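Local coordinates for family 88 glycosyl hydrolase (Bacteroides thetaiotaomicron, PDB 5NOA), which probably acts as a polysaccharide lyase that removes rhamnose caps from complex arabinogalactan proteins, though its sequence family is that of glycoside hydrolases, at residues 158-163 with 223-228; 191-196 with 202-207; 195-200 with 254-259. One frame throughout, in Å; residues are numbered along the deposited sequence. Where two conformers were deposited one is given.

In the fold
The three contacts gather round helix ends and a short hairpin of what is probably a six-hairpin (alpha/alpha)6 barrel. Contact 1 is innermost, its centre about 9 Å from the chain's, and joins the first turns of helices 160-176 and 226-242 with little more than van der Waals touches. Contact 2, about 16 Å out, is also partly buried and mixes a backbone hydrogen bond and a weak tyrosine-aspartate bond with methionine packing where helix 180-196 meets strand 203-204. Contact 3 is at the surface, sets the paired strand 197-198 against helix 250-266, and relies on a cation-pi stack and a hydroxyl-hydroxyl hydrogen bond. Contacts 2 and 3 share Ile195 and Met196, and the Asp193-Arg256 salt bridge joins them.

Contact 1: 158-163 with 223-228; sequences WADGLY and DFWARG
Trp225 and Gly228 meet Ala159 and Asp160 where two helices begin. The CB of Trp225 points toward 158-163, and CG stands anti to the backbone N (chi1 -175°), which carries the indole out beside the first turn of its own helix. Along the five-membered ring, NE1 donates to Gln339 OE1, so the polar edge is tied to a residue outside the contact. The six-membered ring reaches the other way: its CZ3 comes 3.8 Å from Asp160 OD1, which approaches the ring obliquely, and 3.9 Å from Asp160 OD2, so both carboxylate oxygens touch one ring carbon. The carboxylate and the indole planes are 45° apart, and the two side chains cross at about a right angle. One indole face is backed by the chain that follows it, with Gly228 N 3.6 Å above the plane toward the rim; Arg206 makes a cation-pi contact with the same indole. Both segments open helices of the six-hairpin, or (alpha/alpha)6, barrel expected of this clan, with Trp225 the N-cap of helix 226-242. Gly228 lies against the start of the other helix, its CA 4.2 Å from Asp160 OD1 and its O 4.0 Å from Ala159 CB. A CB on Gly228 would be crowded by Trp225 O, within its own segment. The methyl of Ala159 also touches Met196 and Val232, while Asp160 rests on Trp231 of the facing helix.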
# COMPACT_ATOMS: atom_id res chain seq x y z
N TRP A 158 9.82 -9.31 -3.02
CA TRP A 158 9.60 -8.87 -1.65
C TRP A 158 8.15 -8.43 -1.55
O TRP A 158 7.54 -7.99 -2.53
CB TRP A 158 10.59 -7.75 -1.26
CG TRP A 158 10.30 -6.37 -1.83
CD1 TRP A 158 9.98 -5.28 -1.10
CD2 TRP A 158 10.30 -5.94 -3.20
NE1 TRP A 158 9.77 -4.21 -1.90
CE2 TRP A 158 9.96 -4.57 -3.20
CE3 TRP A 158 10.58 -6.55 -4.44
CZ2 TRP A 158 9.78 -3.84 -4.34
CZ3 TRP A 158 10.44 -5.80 -5.60
CH2 TRP A 158 10.02 -4.46 -5.54
N ALA A 159 7.58 -8.58 -0.36
CA ALA A 159 6.14 -8.42 -0.20
C ALA A 159 5.64 -7.04 -0.60
O ALA A 159 4.61 -6.91 -1.24
CB ALA A 159 5.70 -8.76 1.23
N ASP A 160 6.38 -6.02 -0.22
CA ASP A 160 5.94 -4.65 -0.44
C ASP A 160 5.74 -4.38 -1.91
O ASP A 160 4.91 -3.54 -2.30
CB ASP A 160 6.93 -3.57 0.08
CG ASP A 160 7.65 -3.88 1.39
OD1 ASP A 160 7.64 -4.99 1.91
OD2 ASP A 160 8.22 -2.92 1.94
N GLY A 161 6.55 -5.05 -2.75
CA GLY A 161 6.47 -4.86 -4.18
C GLY A 161 5.10 -5.11 -4.76
O GLY A 161 4.76 -4.58 -5.82
N LEU A 162 4.29 -5.95 -4.10
CA LEU A 162 2.95 -6.19 -4.53
C LEU A 162 2.10 -4.93 -4.50
O LEU A 162 1.36 -4.65 -5.46
CB LEU A 162 2.35 -7.35 -3.75
CG LEU A 162 3.09 -8.69 -3.95
CD1 LEU A 162 2.35 -9.77 -3.22
CD2 LEU A 162 3.29 -9.06 -5.39
N TYR A 163 2.18 -4.13 -3.43
CA TYR A 163 1.49 -2.83 -3.47
C TYR A 163 2.08 -1.91 -4.52
O TYR A 163 1.38 -1.16 -5.18
CB TYR A 163 1.56 -2.13 -2.12
CG TYR A 163 0.79 -0.82 -2.04
CD1 TYR A 163 -0.54 -0.82 -1.72
CD2 TYR A 163 1.38 0.39 -2.33
CE1 TYR A 163 -1.24 0.35 -1.64
CE2 TYR A 163 0.67 1.58 -2.28
CZ TYR A 163 -0.63 1.57 -1.93
OH TYR A 163 -1.39 2.70 -1.86
N ASP A 223 7.46 -15.32 11.90
CA ASP A 223 7.70 -13.90 11.91
C ASP A 223 7.17 -13.27 10.63
O ASP A 223 7.81 -13.36 9.58
CB ASP A 223 9.18 -13.63 12.06
CG ASP A 223 9.51 -12.15 12.16
OD1 ASP A 223 8.64 -11.33 12.57
OD2 ASP A 223 10.67 -11.78 11.83
N PHE A 224 6.01 -12.62 10.73
CA PHE A 224 5.37 -11.92 9.61
C PHE A 224 5.39 -10.44 9.93
O PHE A 224 4.86 -10.00 10.93
CB PHE A 224 3.93 -12.40 9.43
CG PHE A 224 3.84 -13.84 9.05
CD1 PHE A 224 4.20 -14.25 7.78
CD2 PHE A 224 3.38 -14.82 9.94
CE1 PHE A 224 4.10 -15.57 7.37
CE2 PHE A 224 3.28 -16.15 9.53
CZ PHE A 224 3.64 -16.52 8.27
N TRP A 225 5.97 -9.64 9.04
CA TRP A 225 6.11 -8.21 9.27
C TRP A 225 4.78 -7.55 8.94
O TRP A 225 4.26 -7.66 7.82
CB TRP A 225 7.17 -7.68 8.36
CG TRP A 225 7.53 -6.25 8.51
CD1 TRP A 225 7.47 -5.49 9.64
CD2 TRP A 225 8.08 -5.42 7.51
NE1 TRP A 225 7.92 -4.23 9.39
CE2 TRP A 225 8.36 -4.17 8.11
CE3 TRP A 225 8.37 -5.60 6.18
CZ2 TRP A 225 8.86 -3.08 7.41
CZ3 TRP A 225 8.90 -4.51 5.47
CH2 TRP A 225 9.15 -3.29 6.10
N ALA A 226 4.26 -6.78 9.89
CA ALA A 226 2.96 -6.15 9.72
C ALA A 226 2.94 -5.22 8.53
O ALA A 226 2.01 -5.29 7.72
CB ALA A 226 2.58 -5.38 10.98
N ARG A 227 3.90 -4.31 8.38
CA ARG A 227 3.83 -3.43 7.22
C ARG A 227 3.87 -4.24 5.93
O ARG A 227 3.15 -3.91 5.00
CB ARG A 227 4.88 -2.33 7.23
CG ARG A 227 4.70 -1.44 6.00
CD ARG A 227 5.37 -0.06 6.06
NE ARG A 227 6.83 -0.08 6.09
CZ ARG A 227 7.59 0.40 7.08
NH1 ARG A 227 7.05 0.84 8.21
NH2 ARG A 227 8.91 0.38 6.95
N GLY A 228 4.66 -5.30 5.89
CA GLY A 228 4.74 -6.18 4.70
C GLY A 228 3.36 -6.70 4.28
O GLY A 228 2.95 -6.61 3.12

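Contact 2: 191-196 with 202-207; sequences YADSIM and GLYYRD
Two torsions bring Asp193 and Tyr204 together: the aspartate swings CG away from its backbone N (chi1 -161°), and the tyrosine sets CG opposite its carbonyl carbon, sending the ring back toward the last turns of helix 180-196. Tyr204 OH lies 2.5 Å from Asp193 OD1, a weak hydrogen bond by its geometry, with carboxylate and ring planes 68° apart. The same OD1 takes a salt bridge from Arg256 NE, its stronger partner, which would be expected to keep the carboxylate charged. Nearer the backbone, Met196 CB comes up to the edge of the Tyr204 ring, 4.0 Å from CD2. Here the helix ends and the chain turns through a short antiparallel hairpin, strands 197-198 and 203-204, before leading on to 205-207. The last helical carbonyl joins the returning chain: Met196 O accepts Tyr205 N at 2.8 Å, an N-H...O angle of 158°, and also receives a CA-H...O contact from Tyr204 CA at 3.3 Å. With chi1 and chi2 carrying it out from the helix, Met196 SD lies against backbone carbonyls, 3.6 Å from Tyr205 O and 3.7 Å from Arg206 O, while Met196 CG is 3.8 Å from Asp207 CA; the bend at chi3 turns only the methyl. Beyond this seam, the Tyr205 ring stacks on Phe224 and its OH bonds to Asp198.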
# COMPACT_ATOMS: atom_id res chain seq x y z
N TYR A 191 4.54 -15.89 -8.78
CA TYR A 191 5.90 -16.06 -8.28
C TYR A 191 6.04 -15.62 -6.85
O TYR A 191 6.49 -16.35 -5.99
CB TYR A 191 6.89 -15.24 -9.12
CG TYR A 191 8.25 -15.28 -8.53
CD1 TYR A 191 9.05 -16.38 -8.72
CD2 TYR A 191 8.73 -14.25 -7.71
CE1 TYR A 191 10.30 -16.49 -8.15
CE2 TYR A 191 9.97 -14.33 -7.14
CZ TYR A 191 10.74 -15.45 -7.36
OH TYR A 191 11.97 -15.54 -6.78
N ALA A 192 5.57 -14.40 -6.55
CA ALA A 192 5.68 -13.87 -5.20
C ALA A 192 4.97 -14.79 -4.19
O ALA A 192 5.48 -15.04 -3.10
CB ALA A 192 5.09 -12.46 -5.14
N ASP A 193 3.78 -15.23 -4.56
CA ASP A 193 2.98 -16.07 -3.68
C ASP A 193 3.70 -17.38 -3.42
O ASP A 193 3.72 -17.87 -2.30
CB ASP A 193 1.61 -16.28 -4.36
CG ASP A 193 0.51 -16.75 -3.41
OD1 ASP A 193 -0.03 -15.91 -2.66
OD2 ASP A 193 0.21 -17.93 -3.41
N SER A 194 4.32 -17.95 -4.47
CA SER A 194 5.00 -19.22 -4.35
C SER A 194 6.14 -19.16 -3.35
O SER A 194 6.41 -20.16 -2.69
CB SER A 194 5.47 -19.74 -5.70
OG SER A 194 6.64 -19.06 -6.16
N ILE A 195 6.79 -17.99 -3.22
CA ILE A 195 7.93 -17.89 -2.32
C ILE A 195 7.54 -17.36 -0.92
O ILE A 195 8.06 -17.82 0.09
CB ILE A 195 9.02 -16.98 -2.90
CG1 ILE A 195 9.59 -17.53 -4.22
CG2 ILE A 195 10.08 -16.70 -1.85
CD1 ILE A 195 10.25 -18.88 -4.12
N MET A 196 6.60 -16.45 -0.85
CA MET A 196 6.35 -15.71 0.38
C MET A 196 5.07 -16.08 1.10
O MET A 196 4.97 -15.77 2.29
CB MET A 196 6.35 -14.18 0.12
CG MET A 196 7.73 -13.60 -0.03
SD MET A 196 7.68 -11.91 -0.61
CE MET A 196 7.65 -12.16 -2.35
N GLY A 202 -1.61 -18.36 6.45
CA GLY A 202 -2.40 -17.42 5.67
C GLY A 202 -1.84 -16.01 5.61
O GLY A 202 -2.58 -15.07 5.40
N LEU A 203 -0.51 -15.86 5.75
CA LEU A 203 0.15 -14.56 5.74
C LEU A 203 1.39 -14.66 4.86
O LEU A 203 1.87 -15.75 4.54
CB LEU A 203 0.56 -14.19 7.18
CG LEU A 203 -0.57 -13.89 8.16
CD1 LEU A 203 -0.00 -13.67 9.54
CD2 LEU A 203 -1.43 -12.73 7.76
N TYR A 204 1.87 -13.49 4.44
CA TYR A 204 3.07 -13.37 3.64
C TYR A 204 4.29 -13.03 4.49
O TYR A 204 4.29 -12.05 5.25
CB TYR A 204 2.92 -12.25 2.61
CG TYR A 204 2.05 -12.60 1.43
CD1 TYR A 204 0.66 -12.49 1.54
CD2 TYR A 204 2.54 -13.07 0.24
CE1 TYR A 204 -0.18 -12.82 0.52
CE2 TYR A 204 1.69 -13.39 -0.82
CZ TYR A 204 0.35 -13.30 -0.64
OH TYR A 204 -0.51 -13.62 -1.66
N TYR A 205 5.36 -13.76 4.27
CA TYR A 205 6.66 -13.35 4.75
C TYR A 205 7.11 -12.11 3.98
O TYR A 205 6.76 -11.92 2.83
CB TYR A 205 7.67 -14.49 4.58
CG TYR A 205 7.36 -15.70 5.47
CD1 TYR A 205 7.53 -15.64 6.85
CD2 TYR A 205 6.88 -16.88 4.94
CE1 TYR A 205 7.25 -16.74 7.65
CE2 TYR A 205 6.56 -17.97 5.72
CZ TYR A 205 6.76 -17.90 7.08
OH TYR A 205 6.44 -18.98 7.88
N ARG A 206 7.97 -11.34 4.61
CA ARG A 206 8.41 -10.12 3.96
C ARG A 206 9.25 -10.36 2.69
O ARG A 206 9.27 -9.51 1.79
CB ARG A 206 9.09 -9.18 4.92
CG ARG A 206 10.44 -9.63 5.36
CD ARG A 206 10.83 -8.97 6.65
NE ARG A 206 11.14 -7.57 6.53
CZ ARG A 206 11.45 -6.75 7.56
NH1 ARG A 206 11.49 -7.11 8.88
NH2 ARG A 206 11.72 -5.48 7.28
N ASP A 207 9.95 -11.50 2.69
CA ASP A 207 10.74 -12.00 1.57
C ASP A 207 11.10 -13.45 1.91
O ASP A 207 10.81 -13.93 3.04
CB ASP A 207 11.96 -11.12 1.22
CG ASP A 207 12.95 -10.97 2.32
OD1 ASP A 207 13.46 -11.97 2.81
OD2 ASP A 207 13.28 -9.81 2.66

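Contact 3: 195-200 with 254-259; sequences IMYDEE and IDRFRT
The two-stranded antiparallel hairpin that follows helix 180-196 leans on helix 250-266 partly through Tyr197, which meets Arg256 and Thr259. Tyr197 is the first residue to leave helical geometry, and its CB already points toward helix 250-266. Arg256 folds over the ring by bending at chi2 and chi3, so that its guanidinium lies flat on one face: the centres are 3.6 Å apart and the planes only 7° from parallel. This is a cation-pi stack, with Arg256 CZ 3.3 Å from Tyr197 CE2. The aliphatic part joins in, since Arg256 CD makes a CH-pi contact 3.8 Å from the ring centroid. At the far end of the ring, Tyr197 OH and Thr259 OG1 are hydrogen-bonded at 2.8 Å, and either could be the donor. Arg256 NH1 donates to the same Thr259 OG1 at 3.2 Å with an N-H...O angle of 148°, the threonine oxygen being tilted 18° out of the guanidinium plane. Thr259, one turn further along the helix, thus grips both partners of the stack, while Arg256 NE, on the same flat group, keeps its salt bridge to Asp193. A leucine in place of Tyr197 would probably deprive the guanidinium of its flat aromatic platform and leave Thr259 OG1 without its phenolic mate. On the hairpin side the Tyr197 ring also meets that of Tyr204 from the neighbouring strand, which touches Arg256 too; inward, helix 250-266 packs Phe257 against Leu233, Leu236 and Leu240 of helix 226-242.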
# COMPACT_ATOMS: atom_id res chain seq x y z
N ILE A 195 6.79 -17.99 -3.22
CA ILE A 195 7.93 -17.89 -2.32
C ILE A 195 7.54 -17.36 -0.92
O ILE A 195 8.06 -17.82 0.09
CB ILE A 195 9.02 -16.98 -2.90
CG1 ILE A 195 9.59 -17.53 -4.22
CG2 ILE A 195 10.08 -16.70 -1.85
CD1 ILE A 195 10.25 -18.88 -4.12
N MET A 196 6.60 -16.45 -0.85
CA MET A 196 6.35 -15.71 0.38
C MET A 196 5.07 -16.08 1.10
O MET A 196 4.97 -15.77 2.29
CB MET A 196 6.35 -14.18 0.12
CG MET A 196 7.73 -13.60 -0.03
SD MET A 196 7.68 -11.91 -0.61
CE MET A 196 7.65 -12.16 -2.35
N TYR A 197 4.09 -16.68 0.43
CA TYR A 197 2.84 -16.98 1.11
C TYR A 197 2.98 -18.24 1.91
O TYR A 197 3.41 -19.26 1.40
CB TYR A 197 1.70 -17.10 0.10
CG TYR A 197 0.37 -17.28 0.75
CD1 TYR A 197 -0.20 -16.29 1.52
CD2 TYR A 197 -0.33 -18.46 0.59
CE1 TYR A 197 -1.45 -16.45 2.10
CE2 TYR A 197 -1.55 -18.65 1.17
CZ TYR A 197 -2.12 -17.65 1.94
OH TYR A 197 -3.36 -17.84 2.51
N ASP A 198 2.62 -18.18 3.18
CA ASP A 198 2.60 -19.35 4.05
C ASP A 198 1.17 -19.86 4.07
O ASP A 198 0.30 -19.22 4.66
CB ASP A 198 3.06 -18.96 5.46
CG ASP A 198 3.14 -20.13 6.44
OD1 ASP A 198 2.21 -20.88 6.56
OD2 ASP A 198 4.19 -20.29 7.07
N GLU A 199 0.93 -20.99 3.42
CA GLU A 199 -0.43 -21.50 3.31
C GLU A 199 -1.06 -21.85 4.66
O GLU A 199 -2.25 -21.66 4.86
CB GLU A 199 -0.52 -22.68 2.33
CG GLU A 199 -1.10 -22.28 0.99
CD GLU A 199 -1.81 -23.44 0.31
OE1 GLU A 199 -1.12 -24.45 0.08
OE2 GLU A 199 -3.03 -23.33 0.02
N GLU A 200 -0.25 -22.34 5.60
CA GLU A 200 -0.79 -22.70 6.92
C GLU A 200 -1.22 -21.48 7.72
O GLU A 200 -2.29 -21.44 8.32
CB GLU A 200 0.21 -23.55 7.67
CG GLU A 200 -0.27 -24.07 9.02
CD GLU A 200 0.67 -25.10 9.63
OE1 GLU A 200 1.67 -25.50 8.99
OE2 GLU A 200 0.39 -25.52 10.77
N ILE A 254 -9.37 -12.92 -5.52
CA ILE A 254 -10.38 -12.83 -4.49
C ILE A 254 -10.11 -13.84 -3.40
O ILE A 254 -10.19 -13.52 -2.19
CB ILE A 254 -11.79 -13.04 -5.08
CG1 ILE A 254 -12.14 -11.88 -6.05
CG2 ILE A 254 -12.83 -13.24 -3.99
CD1 ILE A 254 -13.39 -12.10 -6.86
N ASP A 255 -9.80 -15.07 -3.82
CA ASP A 255 -9.57 -16.14 -2.85
C ASP A 255 -8.40 -15.80 -1.92
O ASP A 255 -8.48 -16.00 -0.71
CB ASP A 255 -9.32 -17.49 -3.55
CG ASP A 255 -10.58 -18.12 -4.14
OD1 ASP A 255 -11.69 -17.62 -3.89
OD2 ASP A 255 -10.43 -19.12 -4.89
N ARG A 256 -7.32 -15.29 -2.50
CA ARG A 256 -6.18 -14.91 -1.67
C ARG A 256 -6.48 -13.71 -0.78
O ARG A 256 -6.05 -13.66 0.37
CB ARG A 256 -4.94 -14.63 -2.52
CG ARG A 256 -3.70 -14.24 -1.75
CD ARG A 256 -3.17 -15.26 -0.77
NE ARG A 256 -2.59 -16.39 -1.48
CZ ARG A 256 -3.10 -17.60 -1.52
NH1 ARG A 256 -4.28 -17.91 -0.92
NH2 ARG A 256 -2.47 -18.51 -2.24
N PHE A 257 -7.18 -12.73 -1.31
CA PHE A 257 -7.60 -11.59 -0.50
C PHE A 257 -8.40 -12.06 0.72
O PHE A 257 -8.15 -11.60 1.82
CB PHE A 257 -8.41 -10.65 -1.37
CG PHE A 257 -8.84 -9.39 -0.70
CD1 PHE A 257 -7.94 -8.43 -0.32
CD2 PHE A 257 -10.17 -9.11 -0.56
CE1 PHE A 257 -8.35 -7.23 0.25
CE2 PHE A 257 -10.59 -7.92 0.02
CZ PHE A 257 -9.67 -7.00 0.43
N ARG A 258 -9.33 -12.99 0.50
CA ARG A 258 -10.12 -13.48 1.61
C ARG A 258 -9.30 -14.25 2.64
O ARG A 258 -9.54 -14.10 3.84
CB ARG A 258 -11.27 -14.35 1.12
CG ARG A 258 -12.32 -13.52 0.38
CD ARG A 258 -13.51 -14.39 0.10
NE ARG A 258 -14.54 -13.77 -0.67
CZ ARG A 258 -15.09 -14.26 -1.77
NH1 ARG A 258 -14.76 -15.44 -2.28
NH2 ARG A 258 -16.02 -13.53 -2.33
N THR A 259 -8.34 -15.08 2.18
CA THR A 259 -7.52 -15.85 3.13
C THR A 259 -6.62 -14.92 3.95
O THR A 259 -6.50 -15.03 5.18
CB THR A 259 -6.68 -16.96 2.46
OG1 THR A 259 -5.62 -16.47 1.58
CG2 THR A 259 -7.56 -17.93 1.77